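Local coordinates for protein enterochelin esterase (Salmonella enterica subsp. enterica serovar Typhimurium, PDB 3MGA) that probably hydrolyses the ester bonds of the siderophore ferric enterobactin, which would let the bacterium release the iron it carries, at residues Trp178-Val189 and Asp257-Leu266; Tyr297-Arg305 and Leu333-Leu343. One frame throughout, in Å; residues are numbered along the deposited sequence.

Interaction 1 (Trp178-Val189 and Asp257-Leu266); sequences WHSERLGNSRRV and DFWLAVQQEL
Glu265 reaches from the helix into the turn between two strands, where its carboxylate closes a small polar network. Its chain, extended beyond CG, carries OE1 to the Ser180 hydroxyl and OE2 to the backbone N-H of Arg182: OE1 accepts from Ser180 OG at 2.7 Å and OE2 from Arg182 N at 2.8 Å, each through its syn lone pair, while Glu181 N adds a weak bond to OE2. Ser180 OG in turn accepts from Leu183 N, an ST motif, so this one hydroxyl braces the turn and holds the carboxylate. Gly184 and Asn185 both face Ser180 in a G1 beta bulge, and glycine suits the positive phi there.

Arg182 folds back over the helix through bends at chi2 and chi3. Its NH2 donates to Gln264 OE1 at 3.0 Å, on a lone pair in the carbonyl plane, and NH1 makes a weak salt bridge to Asp257 OD1. Leu260 CD1 covers one guanidinium face, and the small Ala261 lets Arg182 CG come to 3.5 Å from its CB.

The apolar part centres on Trp178. With CG anti to the backbone N (chi1 165°), the indole lies against the helix: Leu266 CB sits 4.0 Å from the six-membered ring centroid as a CH-pi contact, Ser180 CB lies over the rim of the opposite face, and Val262 CG2 meets CH2 obliquely at 3.8 Å.

Leu266 also touches Val189, and both lean on Leu238 of strand 236-240. Helix 256-273 thus covers the edge hairpin of the esterase domain's mixed sheet, with helix 245-251 beside Leu183 and Phe258.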
loop_
_atom_site.group_PDB
_atom_site.type_symbol
_atom_site.label_atom_id
_atom_site.label_comp_id
_atom_site.label_asym_id
_atom_site.label_seq_id
_atom_site.Cartn_x
_atom_site.Cartn_y
_atom_site.Cartn_z
ATOM N N TRP A 178 17.497 8.660 14.326
ATOM C CA TRP A 178 18.198 7.437 14.700
ATOM C C TRP A 178 19.466 7.216 13.869
ATOM O O TRP A 178 19.401 6.901 12.680
ATOM C CB TRP A 178 17.251 6.222 14.645
ATOM C CG TRP A 178 17.965 4.918 14.674
ATOM C CD1 TRP A 178 18.989 4.563 15.501
ATOM C CD2 TRP A 178 17.669 3.762 13.885
ATOM N NE1 TRP A 178 19.385 3.271 15.237
ATOM C CE2 TRP A 178 18.586 2.757 14.251
ATOM C CE3 TRP A 178 16.730 3.485 12.890
ATOM C CZ2 TRP A 178 18.583 1.498 13.667
ATOM C CZ3 TRP A 178 16.731 2.236 12.304
ATOM C CH2 TRP A 178 17.654 1.255 12.696
ATOM N N HIS A 179 20.612 7.392 14.528
ATOM C CA HIS A 179 21.929 7.213 13.925
ATOM C C HIS A 179 22.374 5.771 14.181
ATOM O O HIS A 179 22.596 5.375 15.328
ATOM C CB HIS A 179 22.938 8.176 14.554
ATOM C CG HIS A 179 22.479 9.604 14.586
ATOM N ND1 HIS A 179 22.576 10.444 13.498
ATOM C CD2 HIS A 179 21.941 10.343 15.586
ATOM C CE1 HIS A 179 22.103 11.635 13.822
ATOM N NE2 HIS A 179 21.713 11.600 15.083
ATOM N N SER A 180 22.500 4.991 13.112
ATOM C CA SER A 180 22.870 3.582 13.216
ATOM C C SER A 180 24.349 3.322 12.956
ATOM O O SER A 180 24.877 3.701 11.907
ATOM C CB SER A 180 22.044 2.781 12.222
ATOM O OG SER A 180 22.421 1.430 12.230
ATOM N N GLU A 181 25.005 2.667 13.911
ATOM C CA GLU A 181 26.416 2.324 13.792
ATOM C C GLU A 181 26.514 1.073 12.912
ATOM O O GLU A 181 27.384 0.970 12.049
ATOM C CB GLU A 181 27.038 2.084 15.179
ATOM C CG GLU A 181 28.547 1.922 15.149
ATOM C CD GLU A 181 29.177 1.689 16.523
ATOM O OE1 GLU A 181 28.457 1.696 17.547
ATOM O OE2 GLU A 181 30.411 1.495 16.567
ATOM N N ARG A 182 25.608 0.127 13.150
ATOM C CA ARG A 182 25.508 -1.113 12.369
ATOM C C ARG A 182 25.325 -0.800 10.874
ATOM O O ARG A 182 26.042 -1.324 10.029
ATOM C CB ARG A 182 24.310 -1.915 12.899
ATOM C CG ARG A 182 23.771 -3.076 12.050
ATOM C CD ARG A 182 24.573 -4.307 12.105
ATOM N NE ARG A 182 24.695 -4.824 13.464
ATOM C CZ ARG A 182 25.339 -5.944 13.772
ATOM N NH1 ARG A 182 25.883 -6.688 12.815
ATOM N NH2 ARG A 182 25.421 -6.335 15.036
ATOM N N LEU A 183 24.367 0.065 10.559
ATOM C CA LEU A 183 24.080 0.426 9.167
ATOM C C LEU A 183 24.983 1.514 8.608
ATOM O O LEU A 183 25.240 1.551 7.400
ATOM C CB LEU A 183 22.622 0.860 9.014
ATOM C CG LEU A 183 21.626 -0.253 9.308
ATOM C CD1 LEU A 183 20.206 0.284 9.344
ATOM C CD2 LEU A 183 21.781 -1.384 8.274
ATOM N N GLY A 184 25.433 2.414 9.475
ATOM C CA GLY A 184 26.312 3.499 9.060
ATOM C C GLY A 184 25.556 4.625 8.396
ATOM O O GLY A 184 26.084 5.292 7.519
ATOM N N ASN A 185 24.305 4.819 8.805
ATOM C CA ASN A 185 23.470 5.891 8.268
ATOM C C ASN A 185 22.501 6.419 9.326
ATOM O O ASN A 185 22.254 5.751 10.331
ATOM C CB ASN A 185 22.726 5.426 7.007
ATOM C CG ASN A 185 21.773 4.265 7.267
ATOM O OD1 ASN A 185 21.124 4.189 8.308
ATOM N ND2 ASN A 185 21.672 3.368 6.297
ATOM N N SER A 186 21.994 7.634 9.104
ATOM C CA SER A 186 21.041 8.286 10.011
ATOM C C SER A 186 19.664 8.259 9.374
ATOM O O SER A 186 19.541 8.187 8.149
ATOM C CB SER A 186 21.464 9.720 10.329
ATOM O OG SER A 186 22.723 9.730 10.995
ATOM N N ARG A 187 18.630 8.393 10.197
ATOM C CA ARG A 187 17.269 8.256 9.710
ATOM C C ARG A 187 16.235 8.735 10.716
ATOM O O ARG A 187 16.480 8.694 11.898
ATOM C CB ARG A 187 17.124 6.763 9.531
ATOM C CG ARG A 187 15.834 6.178 9.222
ATOM C CD ARG A 187 15.967 4.716 9.595
ATOM N NE ARG A 187 17.198 4.124 9.054
ATOM C CZ ARG A 187 17.279 3.426 7.923
ATOM N NH1 ARG A 187 16.194 3.176 7.188
ATOM N NH2 ARG A 187 18.457 2.941 7.542
ATOM N N ARG A 188 15.069 9.157 10.235
ATOM C CA ARG A 188 13.986 9.606 11.098
ATOM C C ARG A 188 13.122 8.439 11.512
ATOM O O ARG A 188 12.876 7.526 10.717
ATOM C CB ARG A 188 13.042 10.572 10.370
ATOM C CG ARG A 188 13.612 11.904 9.963
ATOM C CD ARG A 188 12.612 12.648 9.068
ATOM N NE ARG A 188 12.378 11.966 7.792
ATOM C CZ ARG A 188 11.508 12.360 6.862
ATOM N NH1 ARG A 188 10.754 13.443 7.048
ATOM N NH2 ARG A 188 11.381 11.662 5.733
ATOM N N VAL A 189 12.645 8.498 12.753
ATOM C CA VAL A 189 11.706 7.522 13.281
ATOM C C VAL A 189 10.618 8.327 14.014
ATOM O O VAL A 189 10.909 9.345 14.666
ATOM C CB VAL A 189 12.366 6.499 14.218
ATOM C CG1 VAL A 189 13.398 5.658 13.447
ATOM C CG2 VAL A 189 13.006 7.195 15.431
ATOM N N ASP A 257 21.254 -7.037 8.924
ATOM C CA ASP A 257 21.729 -5.861 9.666
ATOM C C ASP A 257 20.630 -4.884 10.018
ATOM O O ASP A 257 20.647 -4.305 11.095
ATOM C CB ASP A 257 22.866 -5.143 8.934
ATOM C CG ASP A 257 24.195 -5.845 9.102
ATOM O OD1 ASP A 257 24.245 -6.837 9.866
ATOM O OD2 ASP A 257 25.195 -5.393 8.493
ATOM N N PHE A 258 19.668 -4.699 9.124
ATOM C CA PHE A 258 18.578 -3.778 9.410
ATOM C C PHE A 258 17.880 -4.174 10.711
ATOM O O PHE A 258 17.733 -3.355 11.614
ATOM C CB PHE A 258 17.574 -3.730 8.264
ATOM C CG PHE A 258 16.391 -2.855 8.542
ATOM C CD1 PHE A 258 16.483 -1.478 8.408
ATOM C CD2 PHE A 258 15.183 -3.400 8.944
ATOM C CE1 PHE A 258 15.396 -0.669 8.663
ATOM C CE2 PHE A 258 14.092 -2.586 9.203
ATOM C CZ PHE A 258 14.203 -1.220 9.058
ATOM N N TRP A 259 17.478 -5.440 10.804
ATOM C CA TRP A 259 16.779 -5.927 11.996
ATOM C C TRP A 259 17.666 -6.093 13.218
ATOM O O TRP A 259 17.183 -5.940 14.340
ATOM C CB TRP A 259 15.997 -7.198 11.684
ATOM C CG TRP A 259 14.851 -6.893 10.803
ATOM C CD1 TRP A 259 14.725 -7.183 9.480
ATOM C CD2 TRP A 259 13.690 -6.142 11.166
ATOM N NE1 TRP A 259 13.535 -6.700 9.007
ATOM C CE2 TRP A 259 12.880 -6.053 10.021
ATOM C CE3 TRP A 259 13.246 -5.559 12.357
ATOM C CZ2 TRP A 259 11.643 -5.410 10.031
ATOM C CZ3 TRP A 259 12.026 -4.919 12.368
ATOM C CH2 TRP A 259 11.238 -4.845 11.207
ATOM N N LEU A 260 18.944 -6.406 13.012
ATOM C CA LEU A 260 19.875 -6.483 14.132
ATOM C C LEU A 260 19.994 -5.078 14.710
ATOM O O LEU A 260 19.885 -4.890 15.911
ATOM C CB LEU A 260 21.254 -6.984 13.699
ATOM C CG LEU A 260 21.419 -8.469 13.387
ATOM C CD1 LEU A 260 22.765 -8.725 12.756
ATOM C CD2 LEU A 260 21.228 -9.333 14.654
ATOM N N ALA A 261 20.200 -4.099 13.831
ATOM C CA ALA A 261 20.337 -2.702 14.220
ATOM C C ALA A 261 19.113 -2.174 14.965
ATOM O O ALA A 261 19.254 -1.444 15.948
ATOM C CB ALA A 261 20.600 -1.841 12.977
ATOM N N VAL A 262 17.917 -2.518 14.479
ATOM C CA VAL A 262 16.673 -2.092 15.114
ATOM C C VAL A 262 16.569 -2.597 16.559
ATOM O O VAL A 262 16.132 -1.868 17.456
ATOM C CB VAL A 262 15.440 -2.568 14.305
ATOM C CG1 VAL A 262 14.176 -2.552 15.152
ATOM C CG2 VAL A 262 15.280 -1.735 13.027
ATOM N N GLN A 263 16.999 -3.828 16.793
ATOM C CA GLN A 263 16.912 -4.415 18.131
ATOM C C GLN A 263 17.991 -3.927 19.107
ATOM O O GLN A 263 17.694 -3.652 20.274
ATOM C CB GLN A 263 16.977 -5.933 18.029
ATOM C CG GLN A 263 15.889 -6.515 17.161
ATOM C CD GLN A 263 16.028 -8.001 16.986
ATOM O OE1 GLN A 263 16.016 -8.755 17.959
ATOM N NE2 GLN A 263 16.124 -8.441 15.734
ATOM N N GLN A 264 19.227 -3.815 18.620
ATOM C CA GLN A 264 20.378 -3.416 19.444
ATOM C C GLN A 264 20.554 -1.906 19.642
ATOM O O GLN A 264 21.095 -1.462 20.660
ATOM C CB GLN A 264 21.664 -3.967 18.810
ATOM C CG GLN A 264 21.720 -5.493 18.696
ATOM C CD GLN A 264 22.906 -5.973 17.868
ATOM O OE1 GLN A 264 23.431 -5.237 17.026
ATOM N NE2 GLN A 264 23.311 -7.219 18.083
ATOM N N GLU A 265 20.094 -1.127 18.674
ATOM C CA GLU A 265 20.253 0.319 18.704
ATOM C C GLU A 265 18.942 1.096 18.886
ATOM O O GLU A 265 18.841 1.921 19.791
ATOM C CB GLU A 265 20.889 0.770 17.385
ATOM C CG GLU A 265 22.209 0.080 17.019
ATOM C CD GLU A 265 22.609 0.313 15.562
ATOM O OE1 GLU A 265 21.771 0.816 14.777
ATOM O OE2 GLU A 265 23.751 -0.025 15.195
ATOM N N LEU A 266 17.950 0.824 18.034
ATOM C CA LEU A 266 16.686 1.571 18.041
ATOM C C LEU A 266 15.736 1.293 19.209
ATOM O O LEU A 266 15.348 2.222 19.918
ATOM C CB LEU A 266 15.936 1.361 16.716
ATOM C CG LEU A 266 14.626 2.133 16.547
ATOM C CD1 LEU A 266 14.876 3.635 16.641
ATOM C CD2 LEU A 266 13.937 1.775 15.236
#

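Interaction 2 (Tyr297-Arg305 and Leu333-Leu343); sequences YAGLNWPTR and LKTGALCARGL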
loop_
_atom_site.group_PDB
_atom_site.type_symbol
_atom_site.label_atom_id
_atom_site.label_comp_id
_atom_site.label_asym_id
_atom_site.label_seq_id
_atom_site.Cartn_x
_atom_site.Cartn_y
_atom_site.Cartn_z
ATOM N N TYR A 297 10.346 -11.869 7.269
ATOM C CA TYR A 297 11.743 -12.225 7.466
ATOM C C TYR A 297 12.145 -11.970 8.917
ATOM O O TYR A 297 12.835 -12.787 9.527
ATOM C CB TYR A 297 12.611 -11.421 6.498
ATOM C CG TYR A 297 14.105 -11.556 6.683
ATOM C CD1 TYR A 297 14.805 -10.653 7.481
ATOM C CD2 TYR A 297 14.823 -12.544 6.038
ATOM C CE1 TYR A 297 16.164 -10.742 7.643
ATOM C CE2 TYR A 297 16.204 -12.646 6.200
ATOM C CZ TYR A 297 16.862 -11.738 7.006
ATOM O OH TYR A 297 18.223 -11.818 7.180
ATOM N N ALA A 298 11.696 -10.841 9.466
ATOM C CA ALA A 298 11.992 -10.481 10.858
ATOM C C ALA A 298 11.363 -11.486 11.820
ATOM O O ALA A 298 12.026 -11.995 12.709
ATOM C CB ALA A 298 11.488 -9.076 11.168
ATOM N N GLY A 299 10.075 -11.756 11.636
ATOM C CA GLY A 299 9.363 -12.712 12.475
ATOM C C GLY A 299 9.938 -14.113 12.379
ATOM O O GLY A 299 9.993 -14.842 13.379
ATOM N N LEU A 300 10.353 -14.494 11.172
ATOM C CA LEU A 300 10.944 -15.807 10.937
ATOM C C LEU A 300 12.323 -15.961 11.586
ATOM O O LEU A 300 12.628 -17.024 12.116
ATOM C CB LEU A 300 11.052 -16.098 9.435
ATOM C CG LEU A 300 9.750 -16.336 8.664
ATOM C CD1 LEU A 300 10.033 -16.449 7.172
ATOM C CD2 LEU A 300 9.034 -17.588 9.170
ATOM N N ASN A 301 13.147 -14.911 11.556
ATOM C CA ASN A 301 14.495 -14.987 12.139
ATOM C C ASN A 301 14.603 -14.608 13.622
ATOM O O ASN A 301 15.473 -15.135 14.325
ATOM C CB ASN A 301 15.514 -14.182 11.320
ATOM C CG ASN A 301 15.728 -14.751 9.923
ATOM O OD1 ASN A 301 16.731 -15.425 9.664
ATOM N ND2 ASN A 301 14.760 -14.537 9.037
ATOM N N TRP A 302 13.736 -13.718 14.098
ATOM C CA TRP A 302 13.761 -13.297 15.506
ATOM C C TRP A 302 12.357 -13.355 16.116
ATOM O O TRP A 302 11.794 -12.324 16.511
ATOM C CB TRP A 302 14.351 -11.893 15.626
ATOM C CG TRP A 302 15.733 -11.812 15.089
ATOM C CD1 TRP A 302 16.886 -12.141 15.745
ATOM C CD2 TRP A 302 16.121 -11.395 13.777
ATOM N NE1 TRP A 302 17.966 -11.951 14.922
ATOM C CE2 TRP A 302 17.528 -11.492 13.709
ATOM C CE3 TRP A 302 15.418 -10.947 12.654
ATOM C CZ2 TRP A 302 18.245 -11.160 12.563
ATOM C CZ3 TRP A 302 16.126 -10.616 11.518
ATOM C CH2 TRP A 302 17.530 -10.725 11.479
ATOM N N PRO A 303 11.791 -14.577 16.212
ATOM C CA PRO A 303 10.435 -14.747 16.744
ATOM C C PRO A 303 10.338 -14.456 18.237
ATOM O O PRO A 303 9.242 -14.260 18.755
ATOM C CB PRO A 303 10.122 -16.217 16.447
ATOM C CG PRO A 303 11.454 -16.890 16.398
ATOM C CD PRO A 303 12.445 -15.867 15.920
ATOM N N THR A 304 11.483 -14.427 18.910
ATOM C CA THR A 304 11.552 -14.141 20.338
ATOM C C THR A 304 11.348 -12.650 20.609
ATOM O O THR A 304 11.124 -12.248 21.749
ATOM C CB THR A 304 12.920 -14.587 20.928
ATOM O OG1 THR A 304 12.958 -14.312 22.337
ATOM C CG2 THR A 304 14.074 -13.864 20.236
ATOM N N ARG A 305 11.452 -11.837 19.558
ATOM C CA ARG A 305 11.265 -10.394 19.656
ATOM C C ARG A 305 10.078 -9.919 18.812
ATOM O O ARG A 305 9.345 -9.016 19.230
ATOM C CB ARG A 305 12.545 -9.686 19.226
ATOM C CG ARG A 305 12.508 -8.152 19.194
ATOM C CD ARG A 305 12.239 -7.474 20.544
ATOM N NE ARG A 305 10.829 -7.485 20.936
ATOM C CZ ARG A 305 10.339 -6.858 22.008
ATOM N NH1 ARG A 305 11.132 -6.153 22.809
ATOM N NH2 ARG A 305 9.043 -6.933 22.278
ATOM N N LEU A 333 12.072 -21.677 4.221
ATOM C CA LEU A 333 10.995 -22.425 4.869
ATOM C C LEU A 333 10.850 -23.811 4.246
ATOM O O LEU A 333 10.562 -24.788 4.938
ATOM C CB LEU A 333 9.668 -21.672 4.743
ATOM C CG LEU A 333 9.594 -20.304 5.420
ATOM C CD1 LEU A 333 8.290 -19.608 5.078
ATOM C CD2 LEU A 333 9.753 -20.443 6.926
ATOM N N LYS A 334 11.052 -23.877 2.932
ATOM C CA LYS A 334 10.950 -25.123 2.178
ATOM C C LYS A 334 11.995 -26.144 2.628
ATOM O O LYS A 334 11.696 -27.332 2.719
ATOM C CB LYS A 334 11.084 -24.832 0.680
ATOM C CG LYS A 334 10.904 -26.034 -0.245
ATOM C CD LYS A 334 10.970 -25.618 -1.721
ATOM C CE LYS A 334 9.840 -24.651 -2.102
ATOM N NZ LYS A 334 9.901 -24.218 -3.523
ATOM N N THR A 335 13.212 -25.679 2.913
ATOM C CA THR A 335 14.289 -26.566 3.365
ATOM C C THR A 335 14.174 -26.841 4.863
ATOM O O THR A 335 14.221 -27.997 5.292
ATOM C CB THR A 335 15.691 -25.983 3.069
ATOM O OG1 THR A 335 15.877 -24.765 3.797
ATOM C CG2 THR A 335 15.865 -25.724 1.580
ATOM N N GLY A 336 14.025 -25.778 5.653
ATOM C CA GLY A 336 13.896 -25.906 7.107
ATOM C C GLY A 336 14.723 -24.948 7.953
ATOM O O GLY A 336 14.687 -25.026 9.181
ATOM N N ALA A 337 15.470 -24.051 7.312
ATOM C CA ALA A 337 16.302 -23.083 8.031
ATOM C C ALA A 337 15.456 -22.139 8.887
ATOM O O ALA A 337 15.855 -21.758 9.988
ATOM C CB ALA A 337 17.152 -22.289 7.053
ATOM N N LEU A 338 14.289 -21.766 8.368
ATOM C CA LEU A 338 13.366 -20.878 9.068
ATOM C C LEU A 338 12.014 -21.566 9.230
ATOM O O LEU A 338 11.671 -22.462 8.456
ATOM C CB LEU A 338 13.200 -19.575 8.286
ATOM C CG LEU A 338 14.485 -18.782 8.027
ATOM C CD1 LEU A 338 14.198 -17.575 7.148
ATOM C CD2 LEU A 338 15.135 -18.359 9.335
ATOM N N CYS A 339 11.256 -21.155 10.243
ATOM C CA CYS A 339 9.933 -21.728 10.497
ATOM C C CYS A 339 9.097 -20.809 11.383
ATOM O O CYS A 339 9.577 -20.311 12.401
ATOM C CB CYS A 339 10.056 -23.104 11.159
ATOM S SG CYS A 339 10.851 -23.090 12.784
ATOM N N ALA A 340 7.847 -20.586 10.987
ATOM C CA ALA A 340 6.940 -19.736 11.751
ATOM C C ALA A 340 6.363 -20.542 12.904
ATOM O O ALA A 340 5.366 -21.242 12.737
ATOM C CB ALA A 340 5.828 -19.217 10.861
ATOM N N ARG A 341 7.004 -20.453 14.068
ATOM C CA ARG A 341 6.562 -21.182 15.253
ATOM C C ARG A 341 6.197 -20.206 16.367
ATOM O O ARG A 341 7.061 -19.532 16.928
ATOM C CB ARG A 341 7.652 -22.151 15.711
ATOM C CG ARG A 341 7.259 -23.028 16.893
ATOM C CD ARG A 341 8.310 -24.097 17.151
ATOM N NE ARG A 341 8.448 -25.010 16.015
ATOM C CZ ARG A 341 9.333 -26.004 15.947
ATOM N NH1 ARG A 341 9.374 -26.777 14.868
ATOM N NH2 ARG A 341 10.177 -26.227 16.950
ATOM N N GLY A 342 4.905 -20.137 16.675
ATOM C CA GLY A 342 4.398 -19.236 17.702
ATOM C C GLY A 342 4.046 -17.873 17.131
ATOM O O GLY A 342 3.547 -17.006 17.847
ATOM N N LEU A 343 4.298 -17.688 15.836
ATOM C CA LEU A 343 4.013 -16.429 15.168
ATOM C C LEU A 343 2.559 -16.320 14.764
ATOM O O LEU A 343 1.919 -17.320 14.455
ATOM C CB LEU A 343 4.851 -16.275 13.891
ATOM C CG LEU A 343 6.377 -16.241 13.966
ATOM C CD1 LEU A 343 6.951 -16.081 12.552
ATOM C CD2 LEU A 343 6.848 -15.121 14.866
#
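The C-terminal end of helix 290-301 packs here against the loop that leads from helix 328-335 into strand 344-350, with Leu300 as the central side chain. Its CD2 lies 3.7 Å from Leu333 CD2, the two side chains crossing at about a right angle, and the same methyl reaches the backbone of the loop, 3.7 Å from Ala340 N, and Ala340 CB. Leu300 CB meets Leu338 CD1, and Leu343 CD1 lies 4.2 Å from Leu300 CD2. A branched leucine suits this place: CD2 touches both the helix end and the loop, while CD1 adds a second contact with Leu333.

Gly299, with no side chain, lets Leu343 come close to the helix backbone: both methyls of Leu343 straddle Gly299 O, CD1 at 3.4 Å and CD2 at 3.5 Å. CD2 also packs at 3.8 Å on Pro303 CB, just after the helix has ended.

These elements belong to the alpha/beta-hydrolase fold of the esterase domain, whose parallel strands 308-312 and 344-350 are neighbours in the central sheet; helix 328-335 lies on the connection between them. Helix 290-301 follows the GxSxG sequence around Ser289, consistent with a nucleophile elbow, and this contact is at its far end.

Asn301 marks the polar margin. Its CG stands anti to the carbonyl carbon (chi1 -65°), which turns the amide back along the helix, where ND2 donates to Tyr297 O at 2.6 Å with an N-H...O angle of 167°. With the amide held this way, Leu338 CD2 lies over one of its faces, 3.4 Å from Asn301 OD1. Beyond the loop, Leu333 rests on Leu363 and Leu367 of helix 354-367, and Ala340 O accepts from Gln372 NE2.

From the N terminus, the chain first forms the hairpin of strands 174-180 and 185-193, then runs through strands 204-207 and 236-240 before helix 256-273 returns to it; interaction 1 closes that loop of 67 intervening residues. Interaction 2 follows in series, closing a shorter loop of 27 residues that includes strand 308-312. The two loops neither nest nor cross. Their centres are 22 Å apart, yet they meet through adjacent helices: Trp259 and Gln263 of helix 256-273 pack against Ala298 near the end of helix 290-301 and Trp302 just beyond it. Together they tie the hairpin at one edge of the sheet, through two helices, to the loop entering strand 344-350.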